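PDB 1I5P: pesticidal crystal protein Cry2Aa from Bacillus thuringiensis serovar kurstaki, which kills dipteran and lepidopteran larvae by binding to their midgut epithelial cells and promoting colloid-osmotic lysis. Local coordinates for residues A[52-64]-A[71-83]. Residues are numbered along the deposited sequence; the frame is centred on the assembly and turned at random.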
loop_
_atom_site.group_PDB
_atom_site.type_symbol
_atom_site.label_atom_id
_atom_site.label_comp_id
_atom_site.label_asym_id
_atom_site.label_seq_id
_atom_site.Cartn_x
_atom_site.Cartn_y
_atom_site.Cartn_z
ATOM N N PRO A 52 -11.170 12.088 -1.308
ATOM C CA PRO A 52 -10.090 12.158 -2.297
ATOM C C PRO A 52 -8.844 12.931 -1.866
ATOM O O PRO A 52 -7.741 12.621 -2.317
ATOM C CB PRO A 52 -10.770 12.799 -3.505
ATOM C CG PRO A 52 -11.889 13.605 -2.880
ATOM C CD PRO A 52 -12.417 12.611 -1.885
ATOM N N VAL A 53 -9.007 13.936 -1.009
ATOM C CA VAL A 53 -7.858 14.708 -0.556
ATOM C C VAL A 53 -6.782 13.825 0.091
ATOM O O VAL A 53 -5.590 14.141 0.029
ATOM C CB VAL A 53 -8.278 15.802 0.456
ATOM C CG1 VAL A 53 -8.750 15.164 1.756
ATOM C CG2 VAL A 53 -7.117 16.745 0.712
ATOM N N VAL A 54 -7.189 12.717 0.707
ATOM C CA VAL A 54 -6.207 11.848 1.358
ATOM C C VAL A 54 -5.235 11.314 0.313
ATOM O O VAL A 54 -4.038 11.174 0.577
ATOM C CB VAL A 54 -6.881 10.662 2.114
ATOM C CG1 VAL A 54 -7.923 11.196 3.093
ATOM C CG2 VAL A 54 -7.512 9.686 1.132
ATOM N N GLY A 55 -5.755 11.041 -0.878
ATOM C CA GLY A 55 -4.926 10.543 -1.958
ATOM C C GLY A 55 -3.967 11.613 -2.444
ATOM O O GLY A 55 -2.805 11.332 -2.728
ATOM N N THR A 56 -4.455 12.846 -2.532
ATOM C CA THR A 56 -3.621 13.956 -2.968
ATOM C C THR A 56 -2.501 14.208 -1.961
ATOM O O THR A 56 -1.335 14.354 -2.338
ATOM C CB THR A 56 -4.438 15.257 -3.117
ATOM O OG1 THR A 56 -5.525 15.042 -4.027
ATOM C CG2 THR A 56 -3.559 16.376 -3.662
ATOM N N VAL A 57 -2.854 14.254 -0.681
ATOM C CA VAL A 57 -1.865 14.504 0.362
ATOM C C VAL A 57 -0.780 13.432 0.393
ATOM O O VAL A 57 0.407 13.747 0.460
ATOM C CB VAL A 57 -2.520 14.588 1.760
ATOM C CG1 VAL A 57 -1.446 14.754 2.830
ATOM C CG2 VAL A 57 -3.491 15.759 1.810
ATOM N N SER A 58 -1.182 12.169 0.339
ATOM C CA SER A 58 -0.202 11.095 0.367
ATOM C C SER A 58 0.707 11.187 -0.859
ATOM O O SER A 58 1.924 11.050 -0.746
ATOM C CB SER A 58 -0.903 9.733 0.433
ATOM O OG SER A 58 -1.852 9.598 -0.605
ATOM N N SER A 59 0.119 11.434 -2.025
ATOM C CA SER A 59 0.896 11.556 -3.255
ATOM C C SER A 59 1.887 12.708 -3.095
ATOM O O SER A 59 3.055 12.610 -3.480
ATOM C CB SER A 59 -0.033 11.828 -4.438
ATOM O OG SER A 59 -0.913 10.738 -4.643
ATOM N N PHE A 60 1.396 13.795 -2.508
ATOM C CA PHE A 60 2.196 14.985 -2.252
ATOM C C PHE A 60 3.387 14.669 -1.341
ATOM O O PHE A 60 4.526 15.048 -1.629
ATOM C CB PHE A 60 1.305 16.051 -1.605
ATOM C CG PHE A 60 2.062 17.185 -0.970
ATOM C CD1 PHE A 60 2.606 18.202 -1.751
ATOM C CD2 PHE A 60 2.208 17.247 0.415
ATOM C CE1 PHE A 60 3.282 19.267 -1.167
ATOM C CE2 PHE A 60 2.884 18.310 1.013
ATOM C CZ PHE A 60 3.423 19.326 0.217
ATOM N N LEU A 61 3.128 13.980 -0.234
ATOM C CA LEU A 61 4.206 13.643 0.692
ATOM C C LEU A 61 5.221 12.713 0.030
ATOM O O LEU A 61 6.431 12.881 0.203
ATOM C CB LEU A 61 3.634 13.017 1.969
ATOM C CG LEU A 61 2.755 13.983 2.775
ATOM C CD1 LEU A 61 2.216 13.290 4.030
ATOM C CD2 LEU A 61 3.569 15.220 3.154
ATOM N N LEU A 62 4.732 11.740 -0.733
ATOM C CA LEU A 62 5.611 10.814 -1.442
ATOM C C LEU A 62 6.570 11.598 -2.345
ATOM O O LEU A 62 7.759 11.299 -2.399
ATOM C CB LEU A 62 4.783 9.835 -2.289
ATOM C CG LEU A 62 4.120 8.653 -1.558
ATOM C CD1 LEU A 62 3.088 7.987 -2.454
ATOM C CD2 LEU A 62 5.193 7.656 -1.131
ATOM N N LYS A 63 6.050 12.613 -3.030
ATOM C CA LYS A 63 6.866 13.434 -3.922
ATOM C C LYS A 63 7.857 14.345 -3.193
ATOM O O LYS A 63 8.924 14.652 -3.723
ATOM C CB LYS A 63 5.964 14.268 -4.829
ATOM C CG LYS A 63 5.292 13.462 -5.931
ATOM C CD LYS A 63 4.423 14.336 -6.814
ATOM C CE LYS A 63 3.974 13.589 -8.056
ATOM N NZ LYS A 63 5.078 13.342 -9.025
ATOM N N LYS A 64 7.502 14.786 -1.989
ATOM C CA LYS A 64 8.394 15.637 -1.207
ATOM C C LYS A 64 9.610 14.830 -0.769
ATOM O O LYS A 64 10.750 15.292 -0.857
ATOM C CB LYS A 64 7.674 16.181 0.030
ATOM C CG LYS A 64 6.797 17.392 -0.241
ATOM C CD LYS A 64 7.633 18.588 -0.685
ATOM C CE LYS A 64 6.773 19.835 -0.852
ATOM N NZ LYS A 64 7.556 20.995 -1.353
ATOM N N LYS A 71 12.410 20.400 0.399
ATOM C CA LYS A 71 12.945 20.859 1.672
ATOM C C LYS A 71 11.870 21.412 2.605
ATOM O O LYS A 71 12.002 21.332 3.827
ATOM C CB LYS A 71 13.996 21.953 1.435
ATOM C CG LYS A 71 15.245 21.502 0.693
ATOM C CD LYS A 71 16.112 20.604 1.559
ATOM C CE LYS A 71 17.451 20.300 0.883
ATOM N NZ LYS A 71 18.372 19.578 1.799
ATOM N N ARG A 72 10.812 21.977 2.032
ATOM C CA ARG A 72 9.747 22.557 2.834
ATOM C C ARG A 72 8.396 21.962 2.459
ATOM O O ARG A 72 7.952 22.055 1.309
ATOM C CB ARG A 72 9.728 24.075 2.652
ATOM C CG ARG A 72 8.875 24.812 3.658
ATOM C CD ARG A 72 8.877 26.310 3.379
ATOM N NE ARG A 72 7.987 27.033 4.287
ATOM C CZ ARG A 72 7.717 28.332 4.194
ATOM N NH1 ARG A 72 8.267 29.063 3.232
ATOM N NH2 ARG A 72 6.898 28.900 5.066
ATOM N N ILE A 73 7.744 21.359 3.444
ATOM C CA ILE A 73 6.460 20.710 3.231
ATOM C C ILE A 73 5.242 21.470 3.751
ATOM O O ILE A 73 4.254 21.627 3.038
ATOM C CB ILE A 73 6.439 19.310 3.902
ATOM C CG1 ILE A 73 7.491 18.397 3.275
ATOM C CG2 ILE A 73 5.055 18.686 3.765
ATOM C CD1 ILE A 73 7.671 17.069 4.020
ATOM N N LEU A 74 5.323 21.932 4.996
ATOM C CA LEU A 74 4.197 22.595 5.652
ATOM C C LEU A 74 3.398 23.645 4.887
ATOM O O LEU A 74 2.170 23.631 4.932
ATOM C CB LEU A 74 4.636 23.181 6.997
ATOM C CG LEU A 74 3.460 23.420 7.959
ATOM C CD1 LEU A 74 2.834 22.071 8.324
ATOM C CD2 LEU A 74 3.923 24.152 9.210
ATOM N N SER A 75 4.069 24.553 4.188
ATOM C CA SER A 75 3.339 25.589 3.460
ATOM C C SER A 75 2.436 25.036 2.359
ATOM O O SER A 75 1.266 25.403 2.272
ATOM C CB SER A 75 4.301 26.612 2.862
ATOM O OG SER A 75 3.567 27.654 2.252
ATOM N N GLU A 76 2.969 24.157 1.519
ATOM C CA GLU A 76 2.163 23.589 0.450
ATOM C C GLU A 76 1.154 22.594 1.009
ATOM O O GLU A 76 0.034 22.502 0.517
ATOM C CB GLU A 76 3.066 22.932 -0.599
ATOM C CG GLU A 76 3.846 23.953 -1.421
ATOM C CD GLU A 76 4.926 23.334 -2.291
ATOM O OE1 GLU A 76 5.696 24.097 -2.913
ATOM O OE2 GLU A 76 5.010 22.093 -2.353
ATOM N N LEU A 77 1.541 21.861 2.046
ATOM C CA LEU A 77 0.626 20.902 2.648
ATOM C C LEU A 77 -0.635 21.621 3.113
ATOM O O LEU A 77 -1.752 21.179 2.844
ATOM C CB LEU A 77 1.276 20.206 3.841
ATOM C CG LEU A 77 0.315 19.346 4.667
ATOM C CD1 LEU A 77 -0.316 18.267 3.791
ATOM C CD2 LEU A 77 1.073 18.726 5.828
ATOM N N TRP A 78 -0.436 22.734 3.815
ATOM C CA TRP A 78 -1.533 23.550 4.331
ATOM C C TRP A 78 -2.472 23.941 3.195
ATOM O O TRP A 78 -3.697 23.930 3.352
ATOM C CB TRP A 78 -0.974 24.821 4.988
ATOM C CG TRP A 78 -2.012 25.746 5.554
ATOM C CD1 TRP A 78 -2.520 25.735 6.823
ATOM C CD2 TRP A 78 -2.666 26.826 4.874
ATOM N NE1 TRP A 78 -3.442 26.740 6.976
ATOM C CE2 TRP A 78 -3.553 27.424 5.795
ATOM C CE3 TRP A 78 -2.589 27.346 3.574
ATOM C CZ2 TRP A 78 -4.357 28.519 5.460
ATOM C CZ3 TRP A 78 -3.388 28.435 3.240
ATOM C CH2 TRP A 78 -4.262 29.008 4.183
ATOM N N GLY A 79 -1.887 24.274 2.047
ATOM C CA GLY A 79 -2.672 24.681 0.890
ATOM C C GLY A 79 -3.511 23.578 0.271
ATOM O O GLY A 79 -4.440 23.852 -0.484
ATOM N N ILE A 80 -3.180 22.330 0.581
ATOM C CA ILE A 80 -3.917 21.189 0.052
ATOM C C ILE A 80 -5.012 20.730 1.014
ATOM O O ILE A 80 -6.175 20.566 0.623
ATOM C CB ILE A 80 -2.976 19.992 -0.197
ATOM C CG1 ILE A 80 -1.988 20.328 -1.321
ATOM C CG2 ILE A 80 -3.794 18.745 -0.535
ATOM C CD1 ILE A 80 -0.895 19.286 -1.510
ATOM N N ILE A 81 -4.628 20.524 2.272
ATOM C CA ILE A 81 -5.559 20.050 3.292
ATOM C C ILE A 81 -6.492 21.149 3.815
ATOM O O ILE A 81 -7.568 20.859 4.332
ATOM C CB ILE A 81 -4.784 19.387 4.463
ATOM C CG1 ILE A 81 -5.739 18.548 5.311
ATOM C CG2 ILE A 81 -4.102 20.450 5.310
ATOM C CD1 ILE A 81 -6.465 17.469 4.525
ATOM N N PHE A 82 -6.075 22.403 3.672
ATOM C CA PHE A 82 -6.881 23.558 4.081
ATOM C C PHE A 82 -6.919 24.517 2.891
ATOM O O PHE A 82 -6.345 25.605 2.942
ATOM C CB PHE A 82 -6.255 24.282 5.280
ATOM C CG PHE A 82 -6.348 23.524 6.579
ATOM C CD1 PHE A 82 -5.193 23.148 7.257
ATOM C CD2 PHE A 82 -7.584 23.212 7.140
ATOM C CE1 PHE A 82 -5.262 22.476 8.475
ATOM C CE2 PHE A 82 -7.666 22.536 8.361
ATOM C CZ PHE A 82 -6.500 22.168 9.031
ATOM N N PRO A 83 -7.571 24.112 1.794
ATOM C CA PRO A 83 -7.660 24.960 0.602
ATOM C C PRO A 83 -8.168 26.375 0.880
ATOM O O PRO A 83 -9.340 26.588 1.202
ATOM C CB PRO A 83 -8.583 24.164 -0.316
ATOM C CG PRO A 83 -9.413 23.360 0.654
ATOM C CD PRO A 83 -8.367 22.889 1.611
HETATM O O HOH W 1 10.232 22.369 -0.900
#
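The CA atoms of Val53 and Ile81 are paired at one end of two antiparallel segments, those of Lys64 and Ile73 at the other, each pair 7.0 Å apart: the axes of helices 53-64 and 74-81 run at 166° and approach to 10.1 Å. Between these ends the Ile80 side chain is a knob in the hole formed by Val53, Thr56, Val57 and Phe60. Its two branches divide the work. Ile80 CG2 meets Val57 CG2 at 3.8 Å, while Ile80 CD1 makes a CH-pi contact over one face of the Phe60 ring, 4.0 Å from the centroid and 25° off its normal. With CG anti to the backbone N (chi1 165°), Phe60 reaches across to segment 71-83, its CE2 lying 3.5 Å from Ile73 CG2. Lys64 CG packs on the opposite ring face. The Lys64 chain bends at chi2, and its NZ donates to Arg72 O (2.9 Å) and forms a salt bridge with Glu76 OE2 (2.9 Å), approached from above the carboxylate plane. A water accepting from Lys64 NZ and Arg72 N adds a third link. The pair belongs to the helical bundle of the N-terminal endotoxin domain. Helix 238-259 borders it through Tyr255, touched by Val57 and Leu61; helix 170-193 receives Ile73 and Ile81, and its Asp190 accepts from the backbone N of Ile73 and Leu74; Leu31 of helix 31-44 touches Ile80.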